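Local coordinates for protein xylanase Y (Bacillus halodurans, PDB 1WU4) that hydrolyses xylooligosaccharides of three or more units, releasing xylose from the reducing end with inversion of anomeric configuration, at residues L137-H142 against F376-P381; M76-Q81 against Y365-L370; R12-L17 against D274-G279. The protein carries 1 engineered substitution. All blocks are in the same frame, centred on the assembly; numbering follows the deposited sequence.

How the interactions relate
Every contact here joins pieces of chain more than 230 residues apart, and along the sequence the three pairings interleave: 12-17, 76-81, 137-142, 274-279, 365-370, 376-381. Interactions 1 and 2 have centres about 13 Å apart, and the centre of interaction 3 lies about 15 Å from both of theirs. The C-terminal tail 376-381 is the common element. Q81 of interaction 2 bonds it through K377 O and W379 NE1, while Y14 OH and W277 NE1 of interaction 3 bond I378 N and F376 O. Interactions 2 and 3 do not touch directly. Helices 69-81, 127-144, 265-278 and 358-372 of the (alpha/alpha)6 barrel are thus tied together with the N-terminal loop 12-17 and the C-terminal tail.

Interaction 1 (L137-H142 against F376-P381); sequences LFFASH and FKIWFP
F139 and H142 both carry CG anti to their own carbonyl carbon (chi1 -73° for F139), and from helix 127-144 these torsions send two rings against the tail 376-381. The indole of W379 brings its five-membered ring edge-on over one face of the F139 ring. Centroids lie 5.2 Å apart with planes at 78°, an edge-to-face pair. The same phenyl ring has W379 N over a face, 3.4 Å from F139 CE1, and its CE1 touches I378 CG2 at 4.1 Å. One turn on, H142 ND1 donates to W379 O over 2.6 Å; the bond is fairly straight (162°), and the oxygen lies close to the imidazole plane. P381 CG covers one imidazole face, 3.5 Å from the H142 ring centroid, a CH-pi contact, while F138 O sits over the opposite face. The ring is therefore sandwiched as well as bonded at its edge, which restricts its rotation. The indole NH of W379 is satisfied separately by Q81 OE1. Away from the annotated catalytic residues, the contact fastens the extended C-terminal tail against the C-terminal part of helix 127-144, one of the helices of the (alpha/alpha)6 barrel characteristic of glycoside hydrolase family 8.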
loop_
_atom_site.group_PDB
_atom_site.type_symbol
_atom_site.label_atom_id
_atom_site.label_comp_id
_atom_site.label_asym_id
_atom_site.label_seq_id
_atom_site.Cartn_x
_atom_site.Cartn_y
_atom_site.Cartn_z
ATOM N N LEU A 137 -12.021 -1.605 -4.703
ATOM C CA LEU A 137 -13.405 -1.923 -5.043
ATOM C C LEU A 137 -14.222 -0.649 -5.276
ATOM O O LEU A 137 -15.050 -0.606 -6.187
ATOM C CB LEU A 137 -14.037 -2.777 -3.941
ATOM C CG LEU A 137 -13.551 -4.230 -3.891
ATOM C CD1 LEU A 137 -13.932 -4.856 -2.563
ATOM C CD2 LEU A 137 -14.153 -5.020 -5.046
ATOM N N PHE A 138 -14.008 0.388 -4.465
ATOM C CA PHE A 138 -14.733 1.640 -4.676
ATOM C C PHE A 138 -14.326 2.204 -6.037
ATOM O O PHE A 138 -15.169 2.669 -6.801
ATOM C CB PHE A 138 -14.412 2.683 -3.594
ATOM C CG PHE A 138 -15.179 2.503 -2.309
ATOM C CD1 PHE A 138 -16.572 2.424 -2.310
ATOM C CD2 PHE A 138 -14.510 2.451 -1.091
ATOM C CE1 PHE A 138 -17.280 2.297 -1.115
ATOM C CE2 PHE A 138 -15.210 2.324 0.108
ATOM C CZ PHE A 138 -16.598 2.247 0.096
ATOM N N PHE A 139 -13.030 2.170 -6.338
ATOM C CA PHE A 139 -12.554 2.679 -7.621
ATOM C C PHE A 139 -13.147 1.876 -8.780
ATOM O O PHE A 139 -13.528 2.446 -9.804
ATOM C CB PHE A 139 -11.021 2.637 -7.698
ATOM C CG PHE A 139 -10.326 3.682 -6.854
ATOM C CD1 PHE A 139 -11.027 4.737 -6.276
ATOM C CD2 PHE A 139 -8.947 3.620 -6.674
ATOM C CE1 PHE A 139 -10.356 5.717 -5.531
ATOM C CE2 PHE A 139 -8.271 4.592 -5.935
ATOM C CZ PHE A 139 -8.976 5.642 -5.363
ATOM N N ALA A 140 -13.230 0.557 -8.617
ATOM C CA ALA A 140 -13.795 -0.300 -9.656
ATOM C C ALA A 140 -15.254 0.083 -9.900
ATOM O O ALA A 140 -15.701 0.195 -11.041
ATOM C CB ALA A 140 -13.701 -1.761 -9.233
ATOM N N SER A 141 -16.000 0.277 -8.819
ATOM C CA SER A 141 -17.400 0.660 -8.930
ATOM C C SER A 141 -17.537 1.970 -9.698
ATOM O O SER A 141 -18.399 2.112 -10.565
ATOM C CB SER A 141 -18.012 0.825 -7.538
ATOM O OG SER A 141 -19.357 1.275 -7.621
ATOM N N HIS A 142 -16.675 2.926 -9.375
ATOM C CA HIS A 142 -16.721 4.236 -10.009
ATOM C C HIS A 142 -16.306 4.244 -11.477
ATOM O O HIS A 142 -16.872 4.989 -12.279
ATOM C CB HIS A 142 -15.872 5.213 -9.195
ATOM C CG HIS A 142 -16.309 5.328 -7.768
ATOM N ND1 HIS A 142 -15.539 5.925 -6.792
ATOM C CD2 HIS A 142 -17.436 4.903 -7.149
ATOM C CE1 HIS A 142 -16.170 5.857 -5.634
ATOM N NE2 HIS A 142 -17.324 5.242 -5.822
ATOM N N PHE A 376 -1.549 7.569 -10.570
ATOM C CA PHE A 376 -2.115 6.868 -9.415
ATOM C C PHE A 376 -3.189 7.860 -8.980
ATOM O O PHE A 376 -2.943 8.770 -8.181
ATOM C CB PHE A 376 -1.047 6.666 -8.334
ATOM C CG PHE A 376 -1.396 5.615 -7.305
ATOM C CD1 PHE A 376 -0.387 4.940 -6.623
ATOM C CD2 PHE A 376 -2.722 5.314 -6.999
ATOM C CE1 PHE A 376 -0.687 3.984 -5.652
ATOM C CE2 PHE A 376 -3.034 4.357 -6.026
ATOM C CZ PHE A 376 -2.011 3.690 -5.354
ATOM N N LYS A 377 -4.382 7.687 -9.539
ATOM C CA LYS A 377 -5.479 8.611 -9.305
ATOM C C LYS A 377 -6.624 8.157 -8.422
ATOM O O LYS A 377 -6.759 6.984 -8.077
ATOM C CB LYS A 377 -6.070 9.037 -10.653
ATOM C CG LYS A 377 -5.055 9.540 -11.669
ATOM C CD LYS A 377 -5.743 9.919 -12.975
ATOM C CE LYS A 377 -4.747 10.405 -14.016
ATOM N NZ LYS A 377 -5.418 10.739 -15.306
ATOM N N ILE A 378 -7.455 9.131 -8.070
ATOM C CA ILE A 378 -8.651 8.892 -7.285
ATOM C C ILE A 378 -9.743 8.795 -8.344
ATOM O O ILE A 378 -9.851 9.662 -9.216
ATOM C CB ILE A 378 -8.970 10.083 -6.354
ATOM C CG1 ILE A 378 -7.839 10.270 -5.342
ATOM C CG2 ILE A 378 -10.288 9.842 -5.637
ATOM C CD1 ILE A 378 -7.976 11.521 -4.489
ATOM N N TRP A 379 -10.526 7.726 -8.298
ATOM C CA TRP A 379 -11.604 7.552 -9.253
ATOM C C TRP A 379 -12.915 7.828 -8.536
ATOM O O TRP A 379 -13.331 7.068 -7.661
ATOM C CB TRP A 379 -11.543 6.142 -9.848
ATOM C CG TRP A 379 -10.262 5.950 -10.609
ATOM C CD1 TRP A 379 -9.086 5.435 -10.132
ATOM C CD2 TRP A 379 -9.984 6.417 -11.936
ATOM N NE1 TRP A 379 -8.095 5.560 -11.079
ATOM C CE2 TRP A 379 -8.618 6.161 -12.193
ATOM C CE3 TRP A 379 -10.757 7.034 -12.932
ATOM C CZ2 TRP A 379 -8.007 6.503 -13.408
ATOM C CZ3 TRP A 379 -10.149 7.373 -14.138
ATOM C CH2 TRP A 379 -8.787 7.106 -14.363
ATOM N N PHE A 380 -13.533 8.946 -8.908
ATOM C CA PHE A 380 -14.782 9.422 -8.319
ATOM C C PHE A 380 -16.025 8.839 -8.975
ATOM O O PHE A 380 -15.987 8.396 -10.122
ATOM C CB PHE A 380 -14.850 10.949 -8.432
ATOM C CG PHE A 380 -13.798 11.671 -7.640
ATOM C CD1 PHE A 380 -14.036 12.039 -6.319
ATOM C CD2 PHE A 380 -12.575 11.994 -8.217
ATOM C CE1 PHE A 380 -13.068 12.723 -5.584
ATOM C CE2 PHE A 380 -11.600 12.677 -7.492
ATOM C CZ PHE A 380 -11.848 13.042 -6.175
ATOM N N PRO A 381 -17.156 8.847 -8.249
ATOM C CA PRO A 381 -18.422 8.321 -8.769
ATOM C C PRO A 381 -18.880 9.119 -9.988
ATOM O O PRO A 381 -18.381 10.252 -10.168
ATOM C CB PRO A 381 -19.376 8.494 -7.589
ATOM C CG PRO A 381 -18.480 8.401 -6.403
ATOM C CD PRO A 381 -17.288 9.214 -6.828
#

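Interaction 2 (M76-Q81 against Y365-L370); sequences MMMAVQ and YLFAML
A methionine methyl resting on an aromatic face sets this contact apart: M78 CE stands 3.9 Å from the centroid of the F367 ring, only 16° off the ring normal. This CH-pi contact is accompanied by a more distant Met-aromatic one, with M78 SD at 5.1 Å from the same centroid. M78 reaches the ring because its chain runs extended beyond CG (chi3 176°), crossing F367 at about a right angle. Its CG meets F367 CE1 at 3.8 Å, and on the way SD touches L366 CD2, also at 3.8 Å. M77 adds its CG at 4.1 Å from F367 CE1. Farther along, Q81 CB packs on L370 CD1 at 4.2 Å. With an alanine at M78, the F367 face would probably lose its methyl cover and L366 CD2 its sulfur neighbour. No hydrogen bond joins the two segments, whose axes pass 11.2 Å apart at 31°, two (alpha/alpha)6-barrel helices running in broadly the same direction. The F367 side chain lies about 8 Å from that of E70, probably the proton donor, as in relatives. Around the pair, helix 25-40 adds F40 beside M78 and L39 beside L366, while helix 127-144 brings F139 against M77 and Q81.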
loop_
_atom_site.group_PDB
_atom_site.type_symbol
_atom_site.label_atom_id
_atom_site.label_comp_id
_atom_site.label_asym_id
_atom_site.label_seq_id
_atom_site.Cartn_x
_atom_site.Cartn_y
_atom_site.Cartn_z
ATOM N N MET A 76 -5.353 -5.639 -7.523
ATOM C CA MET A 76 -6.635 -5.044 -7.859
ATOM C C MET A 76 -6.480 -3.530 -7.996
ATOM O O MET A 76 -7.025 -2.930 -8.917
ATOM C CB MET A 76 -7.675 -5.398 -6.792
ATOM C CG MET A 76 -8.193 -6.822 -6.940
ATOM S SD MET A 76 -9.083 -7.430 -5.501
ATOM C CE MET A 76 -10.458 -6.287 -5.436
ATOM N N MET A 77 -5.722 -2.910 -7.096
ATOM C CA MET A 77 -5.516 -1.469 -7.185
ATOM C C MET A 77 -4.782 -1.125 -8.484
ATOM O O MET A 77 -5.135 -0.168 -9.173
ATOM C CB MET A 77 -4.719 -0.958 -5.982
ATOM C CG MET A 77 -4.503 0.557 -5.983
ATOM S SD MET A 77 -6.036 1.514 -6.048
ATOM C CE MET A 77 -6.491 1.528 -4.320
ATOM N N MET A 78 -3.761 -1.907 -8.816
ATOM C CA MET A 78 -3.004 -1.677 -10.042
ATOM C C MET A 78 -3.910 -1.823 -11.261
ATOM O O MET A 78 -3.889 -0.990 -12.172
ATOM C CB MET A 78 -1.849 -2.676 -10.140
ATOM C CG MET A 78 -0.801 -2.509 -9.049
ATOM S SD MET A 78 0.261 -3.959 -8.882
ATOM C CE MET A 78 1.420 -3.392 -7.621
ATOM N N ALA A 79 -4.705 -2.890 -11.278
ATOM C CA ALA A 79 -5.606 -3.147 -12.394
ATOM C C ALA A 79 -6.629 -2.039 -12.617
ATOM O O ALA A 79 -6.867 -1.636 -13.757
ATOM C CB ALA A 79 -6.313 -4.484 -12.200
ATOM N N VAL A 80 -7.242 -1.536 -11.549
ATOM C CA VAL A 80 -8.225 -0.478 -11.736
ATOM C C VAL A 80 -7.544 0.820 -12.180
ATOM O O VAL A 80 -8.107 1.568 -12.974
ATOM C CB VAL A 80 -9.094 -0.255 -10.463
ATOM C CG1 VAL A 80 -8.257 0.286 -9.318
ATOM C CG2 VAL A 80 -10.254 0.671 -10.793
ATOM N N GLN A 81 -6.332 1.077 -11.694
ATOM C CA GLN A 81 -5.608 2.277 -12.114
ATOM C C GLN A 81 -5.280 2.182 -13.607
ATOM O O GLN A 81 -5.236 3.193 -14.310
ATOM C CB GLN A 81 -4.302 2.439 -11.327
ATOM C CG GLN A 81 -4.465 2.828 -9.861
ATOM C CD GLN A 81 -5.190 4.148 -9.677
ATOM O OE1 GLN A 81 -5.163 5.014 -10.555
ATOM N NE2 GLN A 81 -5.831 4.317 -8.526
ATOM N N TYR A 365 7.599 -0.838 -6.865
ATOM C CA TYR A 365 8.137 -0.215 -8.066
ATOM C C TYR A 365 7.001 0.293 -8.964
ATOM O O TYR A 365 7.007 1.451 -9.384
ATOM C CB TYR A 365 8.989 -1.246 -8.810
ATOM C CG TYR A 365 9.911 -0.701 -9.877
ATOM C CD1 TYR A 365 11.297 -0.793 -9.735
ATOM C CD2 TYR A 365 9.404 -0.159 -11.058
ATOM C CE1 TYR A 365 12.154 -0.372 -10.743
ATOM C CE2 TYR A 365 10.254 0.268 -12.075
ATOM C CZ TYR A 365 11.625 0.154 -11.910
ATOM O OH TYR A 365 12.466 0.535 -12.930
ATOM N N LEU A 366 6.022 -0.562 -9.258
ATOM C CA LEU A 366 4.922 -0.136 -10.116
ATOM C C LEU A 366 4.110 0.987 -9.476
ATOM O O LEU A 366 3.704 1.922 -10.164
ATOM C CB LEU A 366 4.007 -1.316 -10.478
ATOM C CG LEU A 366 2.808 -0.968 -11.374
ATOM C CD1 LEU A 366 3.277 -0.265 -12.640
ATOM C CD2 LEU A 366 2.044 -2.233 -11.729
ATOM N N PHE A 367 3.865 0.904 -8.171
ATOM C CA PHE A 367 3.115 1.969 -7.512
ATOM C C PHE A 367 3.850 3.302 -7.669
ATOM O O PHE A 367 3.234 4.327 -7.957
ATOM C CB PHE A 367 2.906 1.670 -6.023
ATOM C CG PHE A 367 1.787 0.701 -5.743
ATOM C CD1 PHE A 367 0.571 0.794 -6.416
ATOM C CD2 PHE A 367 1.938 -0.279 -4.771
ATOM C CE1 PHE A 367 -0.480 -0.077 -6.122
ATOM C CE2 PHE A 367 0.896 -1.153 -4.467
ATOM C CZ PHE A 367 -0.315 -1.050 -5.144
ATOM N N ALA A 368 5.167 3.279 -7.491
ATOM C CA ALA A 368 5.968 4.493 -7.625
ATOM C C ALA A 368 5.964 5.005 -9.066
ATOM O O ALA A 368 5.943 6.214 -9.301
ATOM C CB ALA A 368 7.390 4.229 -7.162
ATOM N N MET A 369 5.976 4.088 -10.030
ATOM C CA MET A 369 5.960 4.481 -11.435
ATOM C C MET A 369 4.631 5.163 -11.748
ATOM O O MET A 369 4.586 6.156 -12.474
ATOM C CB MET A 369 6.137 3.258 -12.339
ATOM C CG MET A 369 6.685 3.591 -13.718
ATOM S SD MET A 369 8.358 4.292 -13.642
ATOM C CE MET A 369 9.347 2.842 -13.894
ATOM N N LEU A 370 3.545 4.631 -11.198
ATOM C CA LEU A 370 2.233 5.219 -11.425
ATOM C C LEU A 370 2.126 6.583 -10.744
ATOM O O LEU A 370 1.716 7.560 -11.364
ATOM C CB LEU A 370 1.129 4.296 -10.897
ATOM C CG LEU A 370 0.917 2.975 -11.643
ATOM C CD1 LEU A 370 -0.092 2.122 -10.891
ATOM C CD2 LEU A 370 0.434 3.251 -13.062
#

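Interaction 3 (R12-L17 against D274-G279); sequences REYRNL and DAEWFG
E276 and R15 face each other with carboxylate and guanidinium planes 87° apart, so the charged groups are nearly perpendicular rather than paired flat. The first torsion of E276 sets CG opposite the backbone N, and a bend at chi2 brings the carboxylate to the loop 12-17. There R15 N donates to E276 OE2 over 3.0 Å, almost straight at 170°, entering from above the carboxylate plane. R15 CB lies 3.5 Å from E276 OE1. The direct salt bridge is long, R15 NE to E276 OE1 measuring 4.0 Å, and two waters span it: one accepts from NE and the other from NH2, and both donate to OE1. A third water donates to E276 OE2 and E13 O. The carboxylate thus receives one backbone bond and three water bonds, consistent with a charged group at a solvated surface; R15 NH1 has its own salt bridge to E20. In the (alpha/alpha)6 barrel, this places the N-terminal loop against the C-terminal end of helix 265-278, where positive-phi G279 ends the helical conformation. Beside the carboxylate, the Y14 ring points its edge at W277, with CE1 3.8 Å from W277 NE1 and 3.9 Å from W277 CD1. The two ring planes stand at 81°, but their meeting is oblique. Neither polar group pairs with the other: Y14 OH bonds I378 N, and W277 NE1 bonds F376 O.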
loop_
_atom_site.group_PDB
_atom_site.type_symbol
_atom_site.label_atom_id
_atom_site.label_comp_id
_atom_site.label_asym_id
_atom_site.label_seq_id
_atom_site.Cartn_x
_atom_site.Cartn_y
_atom_site.Cartn_z
ATOM N N ARG A 12 -8.157 17.858 -9.284
ATOM C CA ARG A 12 -8.411 16.794 -10.247
ATOM C C ARG A 12 -7.283 16.720 -11.276
ATOM O O ARG A 12 -7.441 16.143 -12.353
ATOM C CB ARG A 12 -9.768 16.994 -10.936
ATOM C CG ARG A 12 -10.948 17.045 -9.965
ATOM C CD ARG A 12 -10.915 15.876 -8.981
ATOM N NE ARG A 12 -12.006 15.925 -8.009
ATOM C CZ ARG A 12 -13.262 15.576 -8.271
ATOM N NH1 ARG A 12 -13.596 15.147 -9.480
ATOM N NH2 ARG A 12 -14.186 15.655 -7.323
ATOM N N GLU A 13 -6.145 17.317 -10.931
ATOM C CA GLU A 13 -4.956 17.301 -11.777
ATOM C C GLU A 13 -3.833 16.657 -10.967
ATOM O O GLU A 13 -3.553 17.067 -9.838
ATOM C CB GLU A 13 -4.564 18.719 -12.199
ATOM C CG GLU A 13 -5.488 19.320 -13.248
ATOM C CD GLU A 13 -4.989 20.648 -13.786
ATOM O OE1 GLU A 13 -5.623 21.188 -14.717
ATOM O OE2 GLU A 13 -3.965 21.154 -13.277
ATOM N N TYR A 14 -3.198 15.643 -11.546
ATOM C CA TYR A 14 -2.133 14.914 -10.869
ATOM C C TYR A 14 -0.757 15.311 -11.366
ATOM O O TYR A 14 -0.518 15.410 -12.567
ATOM C CB TYR A 14 -2.360 13.413 -11.052
ATOM C CG TYR A 14 -3.664 12.961 -10.442
ATOM C CD1 TYR A 14 -3.706 12.421 -9.160
ATOM C CD2 TYR A 14 -4.870 13.152 -11.116
ATOM C CE1 TYR A 14 -4.915 12.084 -8.561
ATOM C CE2 TYR A 14 -6.085 12.822 -10.526
ATOM C CZ TYR A 14 -6.099 12.291 -9.247
ATOM O OH TYR A 14 -7.299 11.979 -8.652
ATOM N N ARG A 15 0.154 15.531 -10.426
ATOM C CA ARG A 15 1.506 15.936 -10.768
ATOM C C ARG A 15 2.305 14.815 -11.415
ATOM O O ARG A 15 2.337 13.691 -10.914
ATOM C CB ARG A 15 2.242 16.415 -9.512
ATOM C CG ARG A 15 3.627 16.988 -9.787
ATOM C CD ARG A 15 4.413 17.186 -8.500
ATOM N NE ARG A 15 3.719 18.053 -7.553
ATOM C CZ ARG A 15 3.633 19.376 -7.661
ATOM N NH1 ARG A 15 4.202 20.003 -8.683
ATOM N NH2 ARG A 15 2.972 20.071 -6.747
ATOM N N ASN A 16 2.933 15.130 -12.541
ATOM C CA ASN A 16 3.787 14.183 -13.245
ATOM C C ASN A 16 5.174 14.658 -12.829
ATOM O O ASN A 16 5.786 15.496 -13.501
ATOM C CB ASN A 16 3.625 14.318 -14.760
ATOM C CG ASN A 16 4.425 13.282 -15.525
ATOM O OD1 ASN A 16 5.415 12.748 -15.019
ATOM N ND2 ASN A 16 4.011 13.001 -16.754
ATOM N N LEU A 17 5.659 14.143 -11.707
ATOM C CA LEU A 17 6.950 14.566 -11.198
ATOM C C LEU A 17 8.095 14.198 -12.128
ATOM O O LEU A 17 9.073 14.933 -12.220
ATOM C CB LEU A 17 7.182 14.000 -9.792
ATOM C CG LEU A 17 8.319 14.647 -8.991
ATOM C CD1 LEU A 17 8.185 16.170 -9.000
ATOM C CD2 LEU A 17 8.292 14.116 -7.565
ATOM N N ASP A 274 -0.333 10.632 -0.128
ATOM C CA ASP A 274 -1.274 11.448 0.636
ATOM C C ASP A 274 -1.044 12.927 0.315
ATOM O O ASP A 274 -1.999 13.694 0.179
ATOM C CB ASP A 274 -1.106 11.189 2.142
ATOM C CG ASP A 274 -2.071 12.006 2.997
ATOM O OD1 ASP A 274 -3.235 12.186 2.595
ATOM O OD2 ASP A 274 -1.665 12.456 4.090
ATOM N N ALA A 275 0.218 13.323 0.172
ATOM C CA ALA A 275 0.537 14.712 -0.142
ATOM C C ALA A 275 -0.019 15.085 -1.510
ATOM O O ALA A 275 -0.576 16.167 -1.689
ATOM C CB ALA A 275 2.045 14.926 -0.120
ATOM N N GLU A 276 0.127 14.184 -2.474
ATOM C CA GLU A 276 -0.368 14.442 -3.822
ATOM C C GLU A 276 -1.888 14.518 -3.875
ATOM O O GLU A 276 -2.451 15.421 -4.495
ATOM C CB GLU A 276 0.118 13.357 -4.785
ATOM C CG GLU A 276 -0.364 13.524 -6.226
ATOM C CD GLU A 276 -0.104 14.913 -6.787
ATOM O OE1 GLU A 276 0.888 15.551 -6.377
ATOM O OE2 GLU A 276 -0.886 15.360 -7.654
ATOM N N TRP A 277 -2.554 13.570 -3.223
ATOM C CA TRP A 277 -4.011 13.533 -3.220
ATOM C C TRP A 277 -4.685 14.606 -2.369
ATOM O O TRP A 277 -5.607 15.281 -2.831
ATOM C CB TRP A 277 -4.504 12.164 -2.745
ATOM C CG TRP A 277 -4.396 11.060 -3.760
ATOM C CD1 TRP A 277 -3.813 11.121 -4.998
ATOM C CD2 TRP A 277 -4.886 9.723 -3.611
ATOM N NE1 TRP A 277 -3.912 9.897 -5.627
ATOM C CE2 TRP A 277 -4.565 9.024 -4.795
ATOM C CE3 TRP A 277 -5.566 9.046 -2.588
ATOM C CZ2 TRP A 277 -4.900 7.677 -4.985
ATOM C CZ3 TRP A 277 -5.900 7.705 -2.778
ATOM C CH2 TRP A 277 -5.565 7.038 -3.967
ATOM N N PHE A 278 -4.233 14.770 -1.132
ATOM C CA PHE A 278 -4.873 15.731 -0.246
ATOM C C PHE A 278 -4.097 16.981 0.137
ATOM O O PHE A 278 -4.550 17.760 0.976
ATOM C CB PHE A 278 -5.376 14.989 0.991
ATOM C CG PHE A 278 -6.543 14.097 0.699
ATOM C CD1 PHE A 278 -7.824 14.630 0.585
ATOM C CD2 PHE A 278 -6.356 12.743 0.440
ATOM C CE1 PHE A 278 -8.898 13.832 0.212
ATOM C CE2 PHE A 278 -7.425 11.935 0.064
ATOM C CZ PHE A 278 -8.699 12.478 -0.051
ATOM N N GLY A 279 -2.944 17.184 -0.489
ATOM C CA GLY A 279 -2.163 18.376 -0.210
ATOM C C GLY A 279 -0.906 18.172 0.606
ATOM O O GLY A 279 -0.843 17.317 1.493
HETATM O O HOH W 1 -0.902 17.968 -8.351
HETATM O O HOH W 2 3.238 16.317 -5.431
HETATM O O HOH W 3 0.635 18.290 -5.689
#